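Local structure of protein-glutamine gamma-glutamyltransferase 2 (Pagrus major, 1G0D) at residues Q271-A276 with S554-I559; S328-C333 with V577-L582. The protein probably joins protein-bound glutamines to lysines or other primary amines in a calcium-dependent acyl transfer, cross-linking or aminating its protein targets. All coordinates share one frame; numbering follows the deposited sequence.

Interaction 1: residues Q271-A276 with S554-I559; sequences QCWVFA and SEHHLI
Two water molecules join Gln271 to Glu555 where no direct bond does. Each water donates one proton to Gln271 OE1 and one to Glu555 OE1, so donors stand between two acceptors 4.4 Å apart: the first water lies 2.7 Å from Gln271 OE1, and the second lies 2.7 Å from Glu555 OE1. Tyr240 braces the bridge, its OH bonding both Glu555 OE1 and Gln271 NE2; the same NE2 also bonds the backbone O of Arg235.

The rings supply the closest direct contact. Trp273 CH2, at the far rim of the indole, comes to 3.7 Å from NE2 of His556, near the plane of the imidazole and at its edge. The two rings are inclined at 42°, neither stacked nor perpendicular. With CG of Trp273 between backbone N and carbonyl carbon (chi1 76°), the indole is carried out from the helix toward His556, which approaches from the opposite direction.

Gln271 is the N-cap residue of helix 272-286, which begins with the active-site Cys272. The contact joins the start of this catalytic helix to the type I turn that opens strand 558-566, an inner strand of its sheet, with Tyr515 meeting Trp273 edge-to-face beside it.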
ATOM      1  N   GLN A 271       2.295   3.906  -9.220  1.00 22.91           N
ATOM      2  CA  GLN A 271       3.046   2.667  -9.411  1.00 20.97           C
ATOM      3  C   GLN A 271       2.649   1.724  -8.255  1.00 18.78           C
ATOM      4  O   GLN A 271       2.003   2.173  -7.311  1.00 15.98           O
ATOM      5  CB  GLN A 271       4.542   2.958  -9.459  1.00 21.04           C
ATOM      6  CG  GLN A 271       4.986   3.101 -10.894  1.00 17.86           C
ATOM      7  CD  GLN A 271       6.238   3.940 -11.086  1.00 23.10           C
ATOM      8  OE1 GLN A 271       7.069   4.116 -10.169  1.00 18.31           O
ATOM      9  NE2 GLN A 271       6.386   4.460 -12.300  1.00 23.42           N
ATOM     10  N   CYS A 272       3.031   0.444  -8.306  1.00 17.44           N
ATOM     11  CA  CYS A 272       2.593  -0.503  -7.284  1.00 13.77           C
ATOM     12  C   CYS A 272       2.532  -0.087  -5.819  1.00 15.06           C
ATOM     13  O   CYS A 272       1.479  -0.275  -5.211  1.00 22.05           O
ATOM     14  CB  CYS A 272       3.295  -1.853  -7.437  1.00 11.54           C
ATOM     15  SG  CYS A 272       4.912  -1.951  -6.816  1.00 11.88           S
ATOM     16  N   TRP A 273       3.575   0.488  -5.233  1.00 16.20           N
ATOM     17  CA  TRP A 273       3.467   0.892  -3.813  1.00 16.35           C
ATOM     18  C   TRP A 273       2.504   2.087  -3.558  1.00 17.19           C
ATOM     19  O   TRP A 273       2.012   2.251  -2.439  1.00 19.97           O
ATOM     20  CB  TRP A 273       4.851   1.189  -3.196  1.00 14.32           C
ATOM     21  CG  TRP A 273       5.353   2.479  -3.629  1.00 15.69           C
ATOM     22  CD1 TRP A 273       5.135   3.688  -3.036  1.00 16.24           C
ATOM     23  CD2 TRP A 273       6.038   2.746  -4.852  1.00 15.09           C
ATOM     24  NE1 TRP A 273       5.630   4.693  -3.821  1.00 14.78           N
ATOM     25  CE2 TRP A 273       6.191   4.142  -4.949  1.00 18.42           C
ATOM     26  CE3 TRP A 273       6.535   1.941  -5.885  1.00 13.09           C
ATOM     27  CZ2 TRP A 273       6.822   4.752  -6.039  1.00 15.38           C
ATOM     28  CZ3 TRP A 273       7.154   2.538  -6.956  1.00 10.87           C
ATOM     29  CH2 TRP A 273       7.293   3.930  -7.028  1.00 14.78           C
ATOM     30  N   VAL A 274       2.239   2.926  -4.564  1.00 14.33           N
ATOM     31  CA  VAL A 274       1.287   4.039  -4.403  1.00 11.49           C
ATOM     32  C   VAL A 274      -0.185   3.539  -4.422  1.00 13.24           C
ATOM     33  O   VAL A 274      -1.067   4.158  -3.808  1.00 16.26           O
ATOM     34  CB  VAL A 274       1.431   5.071  -5.534  1.00  8.33           C
ATOM     35  CG1 VAL A 274       0.450   6.171  -5.329  1.00  7.69           C
ATOM     36  CG2 VAL A 274       2.771   5.649  -5.532  1.00  8.76           C
ATOM     37  N   PHE A 275      -0.433   2.427  -5.130  1.00 14.35           N
ATOM     38  CA  PHE A 275      -1.756   1.788  -5.239  1.00 11.46           C
ATOM     39  C   PHE A 275      -2.024   1.118  -3.899  1.00 12.93           C
ATOM     40  O   PHE A 275      -3.124   1.166  -3.385  1.00 14.10           O
ATOM     41  CB  PHE A 275      -1.776   0.630  -6.253  1.00 13.06           C
ATOM     42  CG  PHE A 275      -1.563   1.027  -7.671  1.00 14.59           C
ATOM     43  CD1 PHE A 275      -1.810   2.326  -8.097  1.00 17.36           C
ATOM     44  CD2 PHE A 275      -0.994   0.107  -8.563  1.00 18.84           C
ATOM     45  CE1 PHE A 275      -1.473   2.718  -9.381  1.00 22.03           C
ATOM     46  CE2 PHE A 275      -0.644   0.475  -9.864  1.00 18.26           C
ATOM     47  CZ  PHE A 275      -0.880   1.784 -10.275  1.00 24.01           C
ATOM     48  N   ALA A 276      -1.015   0.431  -3.370  1.00 11.54           N
ATOM     49  CA  ALA A 276      -1.154  -0.269  -2.105  1.00  9.23           C
ATOM     50  C   ALA A 276      -1.421   0.724  -0.965  1.00 13.13           C
ATOM     51  O   ALA A 276      -2.376   0.533  -0.200  1.00 17.67           O
ATOM     52  CB  ALA A 276       0.081  -1.080  -1.836  1.00  2.38           C
ATOM     53  N   SER A 554      17.199   6.305 -13.960  1.00 33.13           N
ATOM     54  CA  SER A 554      15.873   6.955 -13.739  1.00 30.65           C
ATOM     55  C   SER A 554      15.741   7.597 -12.341  1.00 30.25           C
ATOM     56  O   SER A 554      16.710   7.681 -11.580  1.00 31.80           O
ATOM     57  CB  SER A 554      14.759   5.903 -13.846  1.00 34.43           C
ATOM     58  OG  SER A 554      13.965   6.075 -14.994  1.00 37.21           O
ATOM     59  N   GLU A 555      14.511   7.988 -11.989  1.00 25.74           N
ATOM     60  CA  GLU A 555      14.219   8.619 -10.703  1.00 20.73           C
ATOM     61  C   GLU A 555      14.661   7.782  -9.506  1.00 21.12           C
ATOM     62  O   GLU A 555      14.895   8.326  -8.428  1.00 21.87           O
ATOM     63  CB  GLU A 555      12.731   8.875 -10.586  1.00 20.85           C
ATOM     64  CG  GLU A 555      11.938   7.595 -10.591  1.00 20.03           C
ATOM     65  CD  GLU A 555      11.171   7.380 -11.877  1.00 20.35           C
ATOM     66  OE1 GLU A 555      10.295   6.486 -11.879  1.00 18.73           O
ATOM     67  OE2 GLU A 555      11.440   8.098 -12.875  1.00 20.06           O
ATOM     68  N   HIS A 556      14.769   6.468  -9.686  1.00 19.30           N
ATOM     69  CA  HIS A 556      15.188   5.607  -8.586  1.00 19.72           C
ATOM     70  C   HIS A 556      16.696   5.409  -8.597  1.00 19.24           C
ATOM     71  O   HIS A 556      17.245   4.797  -7.696  1.00 22.50           O
ATOM     72  CB  HIS A 556      14.462   4.238  -8.622  1.00 16.67           C
ATOM     73  CG  HIS A 556      13.061   4.261  -8.050  1.00 21.61           C
ATOM     74  ND1 HIS A 556      12.473   5.396  -7.535  1.00 22.83           N
ATOM     75  CD2 HIS A 556      12.122   3.286  -7.960  1.00 23.74           C
ATOM     76  CE1 HIS A 556      11.235   5.126  -7.154  1.00 22.82           C
ATOM     77  NE2 HIS A 556      10.997   3.853  -7.402  1.00 24.83           N
ATOM     78  N   HIS A 557      17.374   5.912  -9.617  1.00 19.77           N
ATOM     79  CA  HIS A 557      18.837   5.781  -9.663  1.00 18.08           C
ATOM     80  C   HIS A 557      19.362   4.352  -9.439  1.00 17.20           C
ATOM     81  O   HIS A 557      20.218   4.124  -8.571  1.00 16.33           O
ATOM     82  CB  HIS A 557      19.475   6.714  -8.615  1.00 16.95           C
ATOM     83  CG  HIS A 557      18.730   7.994  -8.407  1.00 13.98           C
ATOM     84  ND1 HIS A 557      19.027   9.148  -9.100  1.00 18.04           N
ATOM     85  CD2 HIS A 557      17.672   8.293  -7.622  1.00 14.60           C
ATOM     86  CE1 HIS A 557      18.185  10.102  -8.753  1.00 13.36           C
ATOM     87  NE2 HIS A 557      17.351   9.608  -7.854  1.00 18.55           N
ATOM     88  N   LEU A 558      18.880   3.403 -10.245  1.00 18.85           N
ATOM     89  CA  LEU A 558      19.271   1.995 -10.129  1.00 15.80           C
ATOM     90  C   LEU A 558      20.222   1.435 -11.208  1.00 18.71           C
ATOM     91  O   LEU A 558      20.051   1.660 -12.409  1.00 19.75           O
ATOM     92  CB  LEU A 558      18.019   1.136 -10.125  1.00 17.88           C
ATOM     93  CG  LEU A 558      17.121   1.069  -8.908  1.00 19.42           C
ATOM     94  CD1 LEU A 558      15.762   0.586  -9.409  1.00 17.49           C
ATOM     95  CD2 LEU A 558      17.713   0.124  -7.824  1.00 19.90           C
ATOM     96  N   ILE A 559      21.203   0.655 -10.776  1.00 18.97           N
ATOM     97  CA  ILE A 559      22.139   0.059 -11.698  1.00 18.21           C
ATOM     98  C   ILE A 559      22.222  -1.432 -11.432  1.00 19.26           C
ATOM     99  O   ILE A 559      22.672  -1.867 -10.374  1.00 23.20           O
ATOM    100  CB  ILE A 559      23.543   0.716 -11.550  1.00 23.70           C
ATOM    101  CG1 ILE A 559      23.519   2.113 -12.197  1.00 24.77           C
ATOM    102  CG2 ILE A 559      24.621  -0.161 -12.201  1.00 19.95           C
ATOM    103  CD1 ILE A 559      24.661   2.986 -11.805  1.00 23.98           C
TER
HETATM  104  O   HOH W   1       9.455   3.699 -11.357  1.00 21.08           O
HETATM  105  O   HOH W   2       8.068   6.741 -10.305  1.00 25.94           O

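Interaction 2: residues S328-C333 with V577-L582; sequences SWNFHC and VANIPL
Asn330 and Asn579 face each other with their CA atoms 7.7 Å apart, Asn330 at a corner of strand 329-339 and Asn579 within strand 573-581, with no clear hydrogen bond running between the two segments.

Contact is made by the two side chains. They approach from opposite directions, and their amide planes stand 71° apart, so the groups meet steeply inclined and not as a flat pair. Nearest are the two carbonyl oxygens: Asn330 OD1 lies 3.2 Å from Asn579 OD1, and the same Asn330 OD1 is 3.4 Å from Asn579 CG. In both residues CG lies anti to the carbonyl carbon, beside the backbone N (chi1 -78° in Asn330), which turns each amide toward its counterpart.

The two acceptors are reconciled by one guanidinium group: Arg560 of the adjoining strand 558-566 gives NE to Asn579 OD1 and NH1 to Asn330 OD1. An alanine at Asn330 would remove the amide and is likely to leave Arg560 NH1 without this acceptor and Asn579 without its amide neighbour.

The contact ties the chain just before the catalytic His332 to a strand whose residues 578-581 form, by similarity, part of the GTP site. Chemically, one guanidinium group bonds both amide oxygens, and its positive charge probably offsets the unfavourable approach of the two dipoles.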
ATOM      1  N   SER A 328      12.272 -10.815 -12.607  1.00 17.65           N
ATOM      2  CA  SER A 328      11.710 -10.362 -11.350  1.00 17.31           C
ATOM      3  C   SER A 328      11.964  -8.936 -10.978  1.00 16.48           C
ATOM      4  O   SER A 328      13.072  -8.427 -11.138  1.00 17.30           O
ATOM      5  CB  SER A 328      12.202 -11.264 -10.223  1.00 19.74           C
ATOM      6  OG  SER A 328      11.943 -12.635 -10.523  1.00 27.20           O
ATOM      7  N   TRP A 329      10.920  -8.300 -10.458  1.00 14.27           N
ATOM      8  CA  TRP A 329      10.979  -6.913 -10.018  1.00 12.46           C
ATOM      9  C   TRP A 329      11.898  -6.762  -8.808  1.00 13.68           C
ATOM     10  O   TRP A 329      12.066  -7.718  -8.043  1.00 13.46           O
ATOM     11  CB  TRP A 329       9.576  -6.461  -9.635  1.00 11.95           C
ATOM     12  CG  TRP A 329       8.628  -6.373 -10.778  1.00 11.47           C
ATOM     13  CD1 TRP A 329       8.707  -7.036 -11.980  1.00  6.97           C
ATOM     14  CD2 TRP A 329       7.437  -5.563 -10.836  1.00 13.92           C
ATOM     15  NE1 TRP A 329       7.631  -6.683 -12.779  1.00 11.00           N
ATOM     16  CE2 TRP A 329       6.843  -5.785 -12.099  1.00 14.76           C
ATOM     17  CE3 TRP A 329       6.818  -4.671  -9.944  1.00 12.24           C
ATOM     18  CZ2 TRP A 329       5.648  -5.140 -12.483  1.00 14.10           C
ATOM     19  CZ3 TRP A 329       5.631  -4.033 -10.331  1.00  9.22           C
ATOM     20  CH2 TRP A 329       5.064  -4.273 -11.581  1.00  9.16           C
ATOM     21  N   ASN A 330      12.480  -5.575  -8.606  1.00 14.88           N
ATOM     22  CA  ASN A 330      13.364  -5.376  -7.450  1.00 14.75           C
ATOM     23  C   ASN A 330      12.539  -5.557  -6.158  1.00 16.89           C
ATOM     24  O   ASN A 330      13.040  -6.037  -5.125  1.00 18.16           O
ATOM     25  CB  ASN A 330      13.991  -3.983  -7.473  1.00 14.85           C
ATOM     26  CG  ASN A 330      15.153  -3.868  -8.450  1.00 17.11           C
ATOM     27  OD1 ASN A 330      15.451  -4.800  -9.211  1.00 16.44           O
ATOM     28  ND2 ASN A 330      15.809  -2.713  -8.440  1.00 13.36           N
ATOM     29  N   PHE A 331      11.272  -5.157  -6.226  1.00 17.26           N
ATOM     30  CA  PHE A 331      10.332  -5.306  -5.113  1.00 15.65           C
ATOM     31  C   PHE A 331       8.965  -5.035  -5.677  1.00 13.46           C
ATOM     32  O   PHE A 331       8.819  -4.537  -6.783  1.00 15.18           O
ATOM     33  CB  PHE A 331      10.638  -4.343  -3.938  1.00 15.43           C
ATOM     34  CG  PHE A 331      10.232  -2.910  -4.186  1.00 16.96           C
ATOM     35  CD1 PHE A 331      11.154  -1.975  -4.673  1.00 16.13           C
ATOM     36  CD2 PHE A 331       8.927  -2.500  -3.977  1.00 13.46           C
ATOM     37  CE1 PHE A 331      10.776  -0.651  -4.957  1.00 14.66           C
ATOM     38  CE2 PHE A 331       8.533  -1.168  -4.259  1.00 14.90           C
ATOM     39  CZ  PHE A 331       9.461  -0.244  -4.751  1.00 13.51           C
ATOM     40  N   HIS A 332       7.952  -5.408  -4.932  1.00 12.68           N
ATOM     41  CA  HIS A 332       6.598  -5.171  -5.366  1.00  9.37           C
ATOM     42  C   HIS A 332       5.766  -5.151  -4.117  1.00  8.66           C
ATOM     43  O   HIS A 332       5.944  -5.990  -3.236  1.00 10.45           O
ATOM     44  CB  HIS A 332       6.102  -6.284  -6.275  1.00  9.24           C
ATOM     45  CG  HIS A 332       4.641  -6.186  -6.583  1.00 10.53           C
ATOM     46  ND1 HIS A 332       4.048  -5.005  -6.978  1.00 12.55           N
ATOM     47  CD2 HIS A 332       3.662  -7.127  -6.596  1.00  9.12           C
ATOM     48  CE1 HIS A 332       2.764  -5.221  -7.228  1.00 12.56           C
ATOM     49  NE2 HIS A 332       2.507  -6.499  -7.008  1.00 10.07           N
ATOM     50  N   CYS A 333       4.841  -4.210  -4.063  1.00  9.98           N
ATOM     51  CA  CYS A 333       3.975  -4.028  -2.929  1.00  9.87           C
ATOM     52  C   CYS A 333       2.495  -4.387  -3.129  1.00 10.40           C
ATOM     53  O   CYS A 333       1.935  -4.270  -4.222  1.00 12.99           O
ATOM     54  CB  CYS A 333       4.035  -2.567  -2.502  1.00  9.14           C
ATOM     55  SG  CYS A 333       5.632  -1.905  -2.158  1.00 16.34           S
ATOM     56  N   VAL A 577      23.547 -11.541  -9.774  1.00 21.02           N
ATOM     57  CA  VAL A 577      23.141 -10.200 -10.123  1.00 18.55           C
ATOM     58  C   VAL A 577      23.022  -9.338  -8.888  1.00 17.23           C
ATOM     59  O   VAL A 577      22.781  -9.843  -7.814  1.00 19.69           O
ATOM     60  CB  VAL A 577      21.816 -10.229 -10.874  1.00 14.73           C
ATOM     61  CG1 VAL A 577      21.357  -8.809 -11.190  1.00 15.53           C
ATOM     62  CG2 VAL A 577      22.008 -11.003 -12.144  1.00 14.39           C
ATOM     63  N   ALA A 578      23.239  -8.042  -9.043  1.00 18.64           N
ATOM     64  CA  ALA A 578      23.141  -7.113  -7.935  1.00 19.76           C
ATOM     65  C   ALA A 578      22.497  -5.847  -8.447  1.00 21.66           C
ATOM     66  O   ALA A 578      22.791  -5.413  -9.554  1.00 25.96           O
ATOM     67  CB  ALA A 578      24.520  -6.803  -7.393  1.00 19.80           C
ATOM     68  N   ASN A 579      21.592  -5.272  -7.671  1.00 22.61           N
ATOM     69  CA  ASN A 579      20.965  -4.026  -8.083  1.00 24.79           C
ATOM     70  C   ASN A 579      21.459  -2.991  -7.140  1.00 25.20           C
ATOM     71  O   ASN A 579      21.285  -3.125  -5.930  1.00 28.01           O
ATOM     72  CB  ASN A 579      19.462  -4.100  -7.979  1.00 25.16           C
ATOM     73  CG  ASN A 579      18.862  -4.816  -9.133  1.00 26.42           C
ATOM     74  OD1 ASN A 579      18.491  -4.195 -10.124  1.00 27.86           O
ATOM     75  ND2 ASN A 579      18.770  -6.136  -9.029  1.00 23.64           N
ATOM     76  N   ILE A 580      22.082  -1.958  -7.689  1.00 24.45           N
ATOM     77  CA  ILE A 580      22.616  -0.926  -6.849  1.00 23.74           C
ATOM     78  C   ILE A 580      21.769   0.324  -6.823  1.00 26.56           C
ATOM     79  O   ILE A 580      21.606   0.990  -7.827  1.00 29.25           O
ATOM     80  CB  ILE A 580      24.028  -0.549  -7.287  1.00 22.19           C
ATOM     81  CG1 ILE A 580      24.860  -1.815  -7.460  1.00 22.09           C
ATOM     82  CG2 ILE A 580      24.683   0.344  -6.244  1.00 24.28           C
ATOM     83  CD1 ILE A 580      26.319  -1.572  -7.810  1.00 22.44           C
ATOM     84  N   PRO A 581      21.139   0.615  -5.677  1.00 29.71           N
ATOM     85  CA  PRO A 581      20.339   1.829  -5.589  1.00 29.30           C
ATOM     86  C   PRO A 581      21.260   3.005  -5.126  1.00 28.83           C
ATOM     87  O   PRO A 581      21.776   3.017  -4.000  1.00 31.07           O
ATOM     88  CB  PRO A 581      19.259   1.454  -4.573  1.00 26.53           C
ATOM     89  CG  PRO A 581      19.781   0.258  -3.846  1.00 25.71           C
ATOM     90  CD  PRO A 581      21.057  -0.179  -4.445  1.00 28.67           C
ATOM     91  N   LEU A 582      21.496   3.967  -6.013  1.00 26.16           N
ATOM     92  CA  LEU A 582      22.353   5.100  -5.681  1.00 27.76           C
ATOM     93  C   LEU A 582      21.513   6.076  -4.842  1.00 31.31           C
ATOM     94  O   LEU A 582      20.425   6.476  -5.270  1.00 32.50           O
ATOM     95  CB  LEU A 582      22.860   5.769  -6.971  1.00 24.79           C
ATOM     96  CG  LEU A 582      24.087   5.259  -7.747  1.00 20.75           C
ATOM     97  CD1 LEU A 582      24.274   3.818  -7.562  1.00 20.82           C
ATOM     98  CD2 LEU A 582      23.896   5.503  -9.197  1.00 17.68           C
TER

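Overall arrangement
Interactions 1 and 2 have centres 10 Å apart and are joined along both sides. On one, Cys272 of 271-276 and His332 of 328-333 bring together two members of the Cys-His-Asp catalytic triad, with Cys272 SG 3.2 Å from His332 ND1; Asp355 completes it through His332 NE2. On the other, strands 558-566 and 573-581 are antiparallel neighbours, and Ile559 O reaches Ile580 N at 2.8 Å, a probable hydrogen bond. The principle illustrated is a catalytic core meeting sequence-distant strands of a sheet, through a water bridge in the first contact and an arginine in the second. Tyr515, important for catalysis, adjoins both, its side chain about 3 Å from that of Trp273 and about 4 Å from that of Asn330.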